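Local coordinates for protein endolysin (Clostridium phage phictp1, PDB 5A6S) that probably binds the clostridial cell wall, as the targeting domain of a phage enzyme that breaks that wall down, at residues N3-N8 with E17-R22; G10-A15 with Y66-A71. The protein carries 1 engineered substitution. One frame throughout, in Å; residues are numbered along the deposited sequence.

Both contacts use helix 11-23, at successive levels along its length, and their centres lie about 11 Å apart. Interaction 1 is the more central, about 5 Å from the centre of the chain, and seats the helix on strand 3-7 chiefly through aliphatic side chains. Interaction 2, about 10 Å from that centre, sets the start of the same helix beside helix 65-77 and mixes a sulfur-to-alanine core with a water bridge near the helix start. Val45 of strand 41-45 is touched by side chains from both, and Tyr18 meets Met69 between them. Each also lies within reach of the second subunit, so neither is isolated from the assembly.

Interaction 1 of 2, residues N3-N8 with E17-R22; sequences NLVVYN and EYLADR
Val5 on strand 3-7 and Ala20 on helix 11-23 mark the backbone approach, with their CA atoms 6.3 Å apart. The CB of Val5 points at the helix, and both of its methyl groups are used. Leu19 answers with one branch: its CD2 lies 4.0 Å from Val5 CG1 and 4.1 Å from Val5 CG2, so that a single leucine methyl meets both tips of the valine fork. In the leucine, chi1 of -176° sets CG anti to the backbone N, and chi2 of 60° turns CD2, not CD1, to the strand. Val5 CG2 has a second neighbour in Ala20, whose CB stands 4.2 Å away; the same methyl lies 4.2 Å from Ala20 N, close against the helix backbone. Glu17 approaches the neighbourhood of Tyr7, but its carboxylate is engaged elsewhere, OE2 with the hydroxyl of Thr27 on strand 27-29 and OE1 with a basic side chain of another protein's chain. Strand 3-7, helix 11-23 and strand 27-29 form a beta-alpha-beta unit, and this contact is where the connecting helix rests on the first strand of that unit. Leu19 also reaches Val45 of strand 41-45 and Val72 and Tyr75 of helix 65-77, which extends the apolar layer beyond the pair. Helix residues on another side serve the assembly: Asp21 forms salt bridges with Arg14 and Arg65 of the second subunit. The 164 Å² buried across the strand-to-helix interface comes mainly from Val5, Leu19 and Ala20, with a smaller part from Glu17 and Tyr7. Its closest approaches are aliphatic, which implies a join made by shape and by exclusion of water, with no directional bond to fix it.

Interaction 2 of 2, residues G10-A15 with Y66-A71; sequences GADQRA and YTTMQA
Ala15 and Met69 form the tight end of this contact, with CA atoms 5.3 Å apart. Met69 leaves its helix with CG anti to the backbone N (chi1 -173°), and the bend at its second torsion (71°) carries the sulfur back against the neighbouring helix. There SD lies 3.5 Å from Ala15 CA and also 3.5 Å from Ala15 CB, a position alongside the bond joining those two carbons, and CE follows at 4.0 Å from Ala15 CB. The Ala15 methyl points toward helix 65-77, and with no more than a methyl group there, the sulfur lies close to the backbone. Over the short segments the two helix axes approach to 9.3 Å and run almost parallel, at 13°. This is the side-by-side helix pair of an alpha/beta layer: helices 11-23 and 65-77 lie against the same parallel sheet, as Ala15 and Thr68 both touch Val45 of strand 41-45. Nearer the start of helix 11-23 the packing gives way to water. Asp12 and Thr68 meet at about a right angle, the carboxylate oxygen OD1 being 3.7 Å from Thr68 CG2, a contact of oxygen with methyl and not a bond. Their polar ends are joined instead through a water that donates to Asp12 OD1 and lies at 2.7 Å from both that oxygen and Thr68 OG1. The threonine hydroxyl also accepts a hydrogen bond from the backbone N of Gly62, and this fixes it in place beside the water. Asp12 is partly exposed, whereas Ala15, Thr68 and Met69 are buried. Tyr18 of the second subunit also packs on both Ala15 and Met69, while Arg14 reaches the same subunit by a salt bridge to its Asp21.

Interaction 1 of 2, residues N3-N8 with E17-R22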
ATOM      1  N   ASN B   3     -10.370 -17.001  -4.129  1.00 23.50           N
ATOM      2  CA  ASN B   3      -9.141 -16.462  -3.503  1.00 21.69           C
ATOM      3  C   ASN B   3      -9.483 -15.314  -2.593  1.00 23.36           C
ATOM      4  O   ASN B   3     -10.371 -14.482  -2.912  1.00 19.47           O
ATOM      5  CB  ASN B   3      -8.153 -15.945  -4.560  1.00 22.53           C
ATOM      6  CG  ASN B   3      -7.592 -17.011  -5.478  1.00 24.43           C
ATOM      7  OD1 ASN B   3      -6.849 -17.927  -5.082  1.00 26.26           O
ATOM      8  ND2 ASN B   3      -7.859 -16.827  -6.777  1.00 27.18           N
ATOM      9  N   LEU B   4      -8.735 -15.210  -1.495  1.00 22.64           N
ATOM     10  CA  LEU B   4      -8.820 -14.091  -0.577  1.00 22.91           C
ATOM     11  C   LEU B   4      -7.436 -13.847   0.050  1.00 22.82           C
ATOM     12  O   LEU B   4      -6.703 -14.795   0.344  1.00 24.80           O
ATOM     13  CB  LEU B   4      -9.831 -14.429   0.527  1.00 23.43           C
ATOM     14  CG  LEU B   4     -10.153 -13.434   1.584  1.00 21.50           C
ATOM     15  CD1 LEU B   4     -10.746 -12.156   1.031  1.00 20.73           C
ATOM     16  CD2 LEU B   4     -11.136 -14.048   2.570  1.00 23.89           C
ATOM     17  N   VAL B   5      -7.097 -12.561   0.240  1.00 21.18           N
ATOM     18  CA  VAL B   5      -5.858 -12.156   0.849  1.00 19.64           C
ATOM     19  C   VAL B   5      -6.115 -11.421   2.151  1.00 20.08           C
ATOM     20  O   VAL B   5      -6.764 -10.393   2.211  1.00 22.10           O
ATOM     21  CB  VAL B   5      -5.025 -11.298  -0.105  1.00 19.71           C
ATOM     22  CG1 VAL B   5      -3.633 -11.092   0.465  1.00 21.49           C
ATOM     23  CG2 VAL B   5      -4.927 -11.956  -1.474  1.00 20.31           C
ATOM     24  N   VAL B   6      -5.503 -11.944   3.206  1.00 20.16           N
ATOM     25  CA  VAL B   6      -5.561 -11.412   4.576  1.00 19.78           C
ATOM     26  C   VAL B   6      -4.243 -10.705   4.928  1.00 17.51           C
ATOM     27  O   VAL B   6      -3.131 -11.163   4.589  1.00 20.08           O
ATOM     28  CB  VAL B   6      -5.761 -12.541   5.641  1.00 23.93           C
ATOM     29  CG1 VAL B   6      -6.172 -11.956   6.991  1.00 22.84           C
ATOM     30  CG2 VAL B   6      -6.822 -13.508   5.216  1.00 28.43           C
ATOM     31  N   TYR B   7      -4.391  -9.579   5.577  1.00 19.60           N
ATOM     32  CA  TYR B   7      -3.288  -8.742   6.055  1.00 19.72           C
ATOM     33  C   TYR B   7      -3.614  -8.264   7.479  1.00 18.98           C
ATOM     34  O   TYR B   7      -4.776  -8.154   7.847  1.00 21.25           O
ATOM     35  CB  TYR B   7      -3.094  -7.555   5.122  1.00 18.57           C
ATOM     36  CG  TYR B   7      -4.280  -6.678   5.079  1.00 19.61           C
ATOM     37  CD1 TYR B   7      -4.442  -5.653   5.985  1.00 17.69           C
ATOM     38  CD2 TYR B   7      -5.315  -6.909   4.182  1.00 18.79           C
ATOM     39  CE1 TYR B   7      -5.542  -4.861   5.931  1.00 18.24           C
ATOM     40  CE2 TYR B   7      -6.419  -6.126   4.141  1.00 17.47           C
ATOM     41  CZ  TYR B   7      -6.554  -5.119   4.994  1.00 17.40           C
ATOM     42  OH  TYR B   7      -7.664  -4.374   4.966  1.00 21.40           O
ATOM     43  N   ASN B   8      -2.563  -7.968   8.248  1.00 21.79           N
ATOM     44  CA  ASN B   8      -2.712  -7.170   9.464  1.00 21.74           C
ATOM     45  C   ASN B   8      -2.500  -5.676   9.162  1.00 22.96           C
ATOM     46  O   ASN B   8      -1.777  -5.323   8.216  1.00 21.19           O
ATOM     47  CB  ASN B   8      -1.676  -7.655  10.500  1.00 23.58           C
ATOM     48  CG  ASN B   8      -1.909  -9.097  10.901  1.00 23.13           C
ATOM     49  OD1 ASN B   8      -2.848  -9.417  11.654  1.00 26.05           O
ATOM     50  ND2 ASN B   8      -1.100  -9.953  10.395  1.00 24.25           N
ATOM     51  N   GLU B  17      -2.509  -5.910  -1.124  1.00 20.05           N
ATOM     52  CA  GLU B  17      -3.207  -5.313  -2.252  1.00 19.49           C
ATOM     53  C   GLU B  17      -2.563  -5.599  -3.626  1.00 20.89           C
ATOM     54  O   GLU B  17      -3.312  -5.811  -4.552  1.00 19.57           O
ATOM     55  CB  GLU B  17      -3.486  -3.778  -2.053  1.00 20.84           C
ATOM     56  CG  GLU B  17      -4.302  -3.318  -0.850  1.00 22.09           C
ATOM     57  CD  GLU B  17      -5.776  -3.778  -0.770  1.00 27.90           C
ATOM     58  OE1 GLU B  17      -6.273  -4.290  -1.810  1.00 23.83           O
ATOM     59  OE2 GLU B  17      -6.446  -3.719   0.338  1.00 31.04           O
ATOM     60  N   TYR B  18      -1.230  -5.611  -3.779  1.00 17.53           N
ATOM     61  CA  TYR B  18      -0.603  -6.062  -4.993  1.00 19.12           C
ATOM     62  C   TYR B  18      -0.932  -7.526  -5.295  1.00 21.44           C
ATOM     63  O   TYR B  18      -1.233  -7.868  -6.431  1.00 18.05           O
ATOM     64  CB  TYR B  18       0.928  -5.941  -4.906  1.00 18.18           C
ATOM     65  CG  TYR B  18       1.457  -4.497  -5.036  1.00 16.35           C
ATOM     66  CD1 TYR B  18       1.381  -3.819  -6.244  1.00 16.27           C
ATOM     67  CD2 TYR B  18       2.128  -3.893  -4.010  1.00 15.35           C
ATOM     68  CE1 TYR B  18       1.817  -2.492  -6.376  1.00 15.81           C
ATOM     69  CE2 TYR B  18       2.625  -2.608  -4.138  1.00 14.19           C
ATOM     70  CZ  TYR B  18       2.454  -1.899  -5.323  1.00 16.78           C
ATOM     71  OH  TYR B  18       2.982  -0.672  -5.422  1.00 16.21           O
ATOM     72  N   LEU B  19      -0.870  -8.387  -4.277  1.00 18.21           N
ATOM     73  CA  LEU B  19      -1.256  -9.782  -4.527  1.00 18.01           C
ATOM     74  C   LEU B  19      -2.737  -9.915  -4.986  1.00 19.01           C
ATOM     75  O   LEU B  19      -3.053 -10.672  -5.923  1.00 20.23           O
ATOM     76  CB  LEU B  19      -0.978 -10.617  -3.271  1.00 19.57           C
ATOM     77  CG  LEU B  19      -1.226 -12.120  -3.395  1.00 21.11           C
ATOM     78  CD1 LEU B  19      -0.359 -12.713  -4.483  1.00 19.75           C
ATOM     79  CD2 LEU B  19      -1.017 -12.845  -2.049  1.00 19.04           C
ATOM     80  N   ALA B  20      -3.636  -9.203  -4.334  1.00 18.34           N
ATOM     81  CA  ALA B  20      -5.063  -9.218  -4.703  1.00 18.14           C
ATOM     82  C   ALA B  20      -5.314  -8.634  -6.124  1.00 19.02           C
ATOM     83  O   ALA B  20      -6.221  -9.048  -6.873  1.00 16.62           O
ATOM     84  CB  ALA B  20      -5.814  -8.456  -3.674  1.00 17.82           C
ATOM     85  N   ASP B  21      -4.484  -7.671  -6.515  1.00 18.24           N
ATOM     86  CA  ASP B  21      -4.619  -7.190  -7.877  1.00 18.61           C
ATOM     87  C   ASP B  21      -4.268  -8.334  -8.839  1.00 20.81           C
ATOM     88  O   ASP B  21      -4.897  -8.505  -9.894  1.00 20.22           O
ATOM     89  CB  ASP B  21      -3.676  -6.023  -8.118  1.00 17.81           C
ATOM     90  CG  ASP B  21      -4.129  -4.753  -7.479  1.00 16.11           C
ATOM     91  OD1 ASP B  21      -5.320  -4.577  -7.098  1.00 16.40           O
ATOM     92  OD2 ASP B  21      -3.313  -3.779  -7.481  1.00 17.12           O
ATOM     93  N   ARG B  22      -3.188  -9.031  -8.565  1.00 19.80           N
ATOM     94  CA  ARG B  22      -2.754 -10.051  -9.483  1.00 21.93           C
ATOM     95  C   ARG B  22      -3.736 -11.247  -9.491  1.00 23.30           C
ATOM     96  O   ARG B  22      -4.082 -11.731 -10.581  1.00 20.16           O
ATOM     97  CB  ARG B  22      -1.380 -10.533  -9.220  1.00 21.88           C
ATOM     98  CG  ARG B  22      -1.059 -11.739 -10.063  1.00 25.62           C
ATOM     99  CD  ARG B  22      -0.865 -11.364 -11.520  1.00 27.76           C
ATOM    100  NE  ARG B  22      -0.408 -12.565 -12.251  1.00 33.27           N
ATOM    101  CZ  ARG B  22      -1.200 -13.599 -12.583  1.00 34.55           C
ATOM    102  NH1 ARG B  22      -2.503 -13.635 -12.242  1.00 35.49           N
ATOM    103  NH2 ARG B  22      -0.690 -14.610 -13.261  1.00 38.55           N
TER

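Interaction 2 of 2, residues G10-A15 with Y66-A71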
ATOM      1  N   GLY B  10      -1.224  -2.091   8.722  1.00 21.63           N
ATOM      2  CA  GLY B  10       0.116  -1.565   8.590  1.00 20.14           C
ATOM      3  C   GLY B  10       0.700  -1.841   7.208  1.00 21.16           C
ATOM      4  O   GLY B  10      -0.064  -1.958   6.181  1.00 19.22           O
ATOM      5  N   ALA B  11       2.016  -1.938   7.153  1.00 17.60           N
ATOM      6  CA  ALA B  11       2.730  -2.008   5.857  1.00 19.51           C
ATOM      7  C   ALA B  11       2.322  -3.209   5.038  1.00 19.96           C
ATOM      8  O   ALA B  11       2.317  -3.137   3.849  1.00 17.51           O
ATOM      9  CB  ALA B  11       4.226  -2.040   6.016  1.00 19.60           C
ATOM     10  N   ASP B  12       2.056  -4.348   5.675  1.00 18.91           N
ATOM     11  CA  ASP B  12       1.674  -5.559   4.910  1.00 18.90           C
ATOM     12  C   ASP B  12       0.378  -5.435   4.043  1.00 17.50           C
ATOM     13  O   ASP B  12       0.236  -6.170   3.091  1.00 18.08           O
ATOM     14  CB  ASP B  12       1.510  -6.747   5.885  1.00 19.48           C
ATOM     15  CG  ASP B  12       2.842  -7.120   6.567  1.00 23.02           C
ATOM     16  OD1 ASP B  12       3.947  -6.883   5.948  1.00 20.28           O
ATOM     17  OD2 ASP B  12       2.748  -7.639   7.728  1.00 23.58           O
ATOM     18  N   GLN B  13      -0.526  -4.581   4.426  1.00 18.56           N
ATOM     19  CA  GLN B  13      -1.720  -4.286   3.638  1.00 18.45           C
ATOM     20  C   GLN B  13      -1.289  -3.875   2.192  1.00 18.31           C
ATOM     21  O   GLN B  13      -1.936  -4.289   1.213  1.00 17.72           O
ATOM     22  CB  GLN B  13      -2.601  -3.307   4.257  1.00 18.46           C
ATOM     23  CG  GLN B  13      -3.874  -3.076   3.385  1.00 21.66           C
ATOM     24  CD  GLN B  13      -4.856  -2.100   3.936  1.00 23.39           C
ATOM     25  OE1 GLN B  13      -4.569  -1.349   4.825  1.00 29.99           O
ATOM     26  NE2 GLN B  13      -6.010  -2.065   3.342  1.00 30.60           N
ATOM     27  N   ARG B  14      -0.174  -3.163   2.080  1.00 17.99           N
ATOM     28  CA  ARG B  14       0.333  -2.669   0.763  1.00 18.10           C
ATOM     29  C   ARG B  14       0.636  -3.851  -0.107  1.00 19.03           C
ATOM     30  O   ARG B  14       0.178  -3.916  -1.254  1.00 19.96           O
ATOM     31  CB  ARG B  14       1.594  -1.878   0.956  1.00 16.70           C
ATOM     32  CG  ARG B  14       1.432  -0.646   1.879  1.00 16.67           C
ATOM     33  CD  ARG B  14       2.823  -0.181   2.273  1.00 18.93           C
ATOM     34  NE  ARG B  14       2.778   0.743   3.424  1.00 20.93           N
ATOM     35  CZ  ARG B  14       3.868   1.084   4.117  1.00 21.30           C
ATOM     36  NH1 ARG B  14       5.046   0.641   3.744  1.00 18.09           N
ATOM     37  NH2 ARG B  14       3.787   1.917   5.145  1.00 22.47           N
ATOM     38  N   ALA B  15       1.389  -4.798   0.457  1.00 16.38           N
ATOM     39  CA  ALA B  15       1.745  -5.998  -0.228  1.00 17.51           C
ATOM     40  C   ALA B  15       0.530  -6.848  -0.541  1.00 17.67           C
ATOM     41  O   ALA B  15       0.469  -7.410  -1.654  1.00 19.07           O
ATOM     42  CB  ALA B  15       2.781  -6.802   0.542  1.00 17.81           C
ATOM     43  N   TYR B  66       9.883  -4.991   3.830  1.00 19.80           N
ATOM     44  CA  TYR B  66      10.481  -4.948   2.536  1.00 20.72           C
ATOM     45  C   TYR B  66      10.660  -6.320   1.925  1.00 24.49           C
ATOM     46  O   TYR B  66      10.378  -6.524   0.717  1.00 21.67           O
ATOM     47  CB  TYR B  66      11.810  -4.202   2.515  1.00 21.44           C
ATOM     48  CG  TYR B  66      11.722  -2.820   3.175  1.00 20.77           C
ATOM     49  CD1 TYR B  66      11.015  -1.749   2.595  1.00 21.06           C
ATOM     50  CD2 TYR B  66      12.315  -2.576   4.385  1.00 22.52           C
ATOM     51  CE1 TYR B  66      10.917  -0.495   3.214  1.00 19.25           C
ATOM     52  CE2 TYR B  66      12.209  -1.352   4.992  1.00 20.21           C
ATOM     53  CZ  TYR B  66      11.534  -0.314   4.391  1.00 20.22           C
ATOM     54  OH  TYR B  66      11.514   0.870   5.022  1.00 20.68           O
ATOM     55  N   THR B  67      11.089  -7.296   2.728  1.00 20.67           N
ATOM     56  CA  THR B  67      11.273  -8.639   2.170  1.00 20.96           C
ATOM     57  C   THR B  67       9.883  -9.307   2.011  1.00 19.98           C
ATOM     58  O   THR B  67       9.744 -10.151   1.165  1.00 21.61           O
ATOM     59  CB  THR B  67      12.260  -9.506   3.022  1.00 21.63           C
ATOM     60  OG1 THR B  67      11.792  -9.558   4.366  1.00 20.53           O
ATOM     61  CG2 THR B  67      13.629  -8.971   3.037  1.00 23.20           C
ATOM     62  N   THR B  68       8.890  -8.957   2.818  1.00 18.22           N
ATOM     63  CA  THR B  68       7.527  -9.437   2.615  1.00 18.91           C
ATOM     64  C   THR B  68       7.059  -8.962   1.250  1.00 19.61           C
ATOM     65  O   THR B  68       6.551  -9.732   0.461  1.00 19.38           O
ATOM     66  CB  THR B  68       6.621  -8.963   3.723  1.00 18.00           C
ATOM     67  OG1 THR B  68       6.944  -9.689   4.958  1.00 19.08           O
ATOM     68  CG2 THR B  68       5.214  -9.186   3.372  1.00 18.47           C
ATOM     69  N   MET B  69       7.332  -7.701   0.940  1.00 19.34           N
ATOM     70  CA  MET B  69       6.905  -7.181  -0.372  1.00 19.15           C
ATOM     71  C   MET B  69       7.629  -7.890  -1.476  1.00 18.69           C
ATOM     72  O   MET B  69       7.006  -8.198  -2.520  1.00 21.55           O
ATOM     73  CB  MET B  69       7.101  -5.677  -0.456  1.00 18.35           C
ATOM     74  CG  MET B  69       6.501  -5.072  -1.770  1.00 18.18           C
ATOM     75  SD  MET B  69       4.728  -5.041  -1.826  1.00 18.98           S
ATOM     76  CE  MET B  69       4.471  -6.316  -3.056  1.00 19.40           C
ATOM     77  N   GLN B  70       8.938  -8.129  -1.327  1.00 18.31           N
ATOM     78  CA  GLN B  70       9.703  -8.832  -2.352  1.00 20.86           C
ATOM     79  C   GLN B  70       9.155 -10.231  -2.589  1.00 20.60           C
ATOM     80  O   GLN B  70       9.065 -10.694  -3.710  1.00 19.32           O
ATOM     81  CB  GLN B  70      11.218  -8.866  -2.026  1.00 20.14           C
ATOM     82  CG  GLN B  70      12.096  -9.398  -3.158  1.00 23.07           C
ATOM     83  CD  GLN B  70      11.980  -8.572  -4.422  1.00 23.24           C
ATOM     84  OE1 GLN B  70      11.441  -8.992  -5.475  1.00 24.71           O
ATOM     85  NE2 GLN B  70      12.538  -7.423  -4.360  1.00 20.79           N
ATOM     86  N   ALA B  71       8.879 -10.935  -1.526  1.00 20.89           N
ATOM     87  CA  ALA B  71       8.322 -12.280  -1.644  1.00 22.04           C
ATOM     88  C   ALA B  71       6.959 -12.260  -2.372  1.00 22.07           C
ATOM     89  O   ALA B  71       6.635 -13.173  -3.105  1.00 21.85           O
ATOM     90  CB  ALA B  71       8.165 -12.845  -0.247  1.00 23.02           C
TER
HETATM   91  O   HOH W   1       6.242  -7.894   6.870  1.00 23.25           O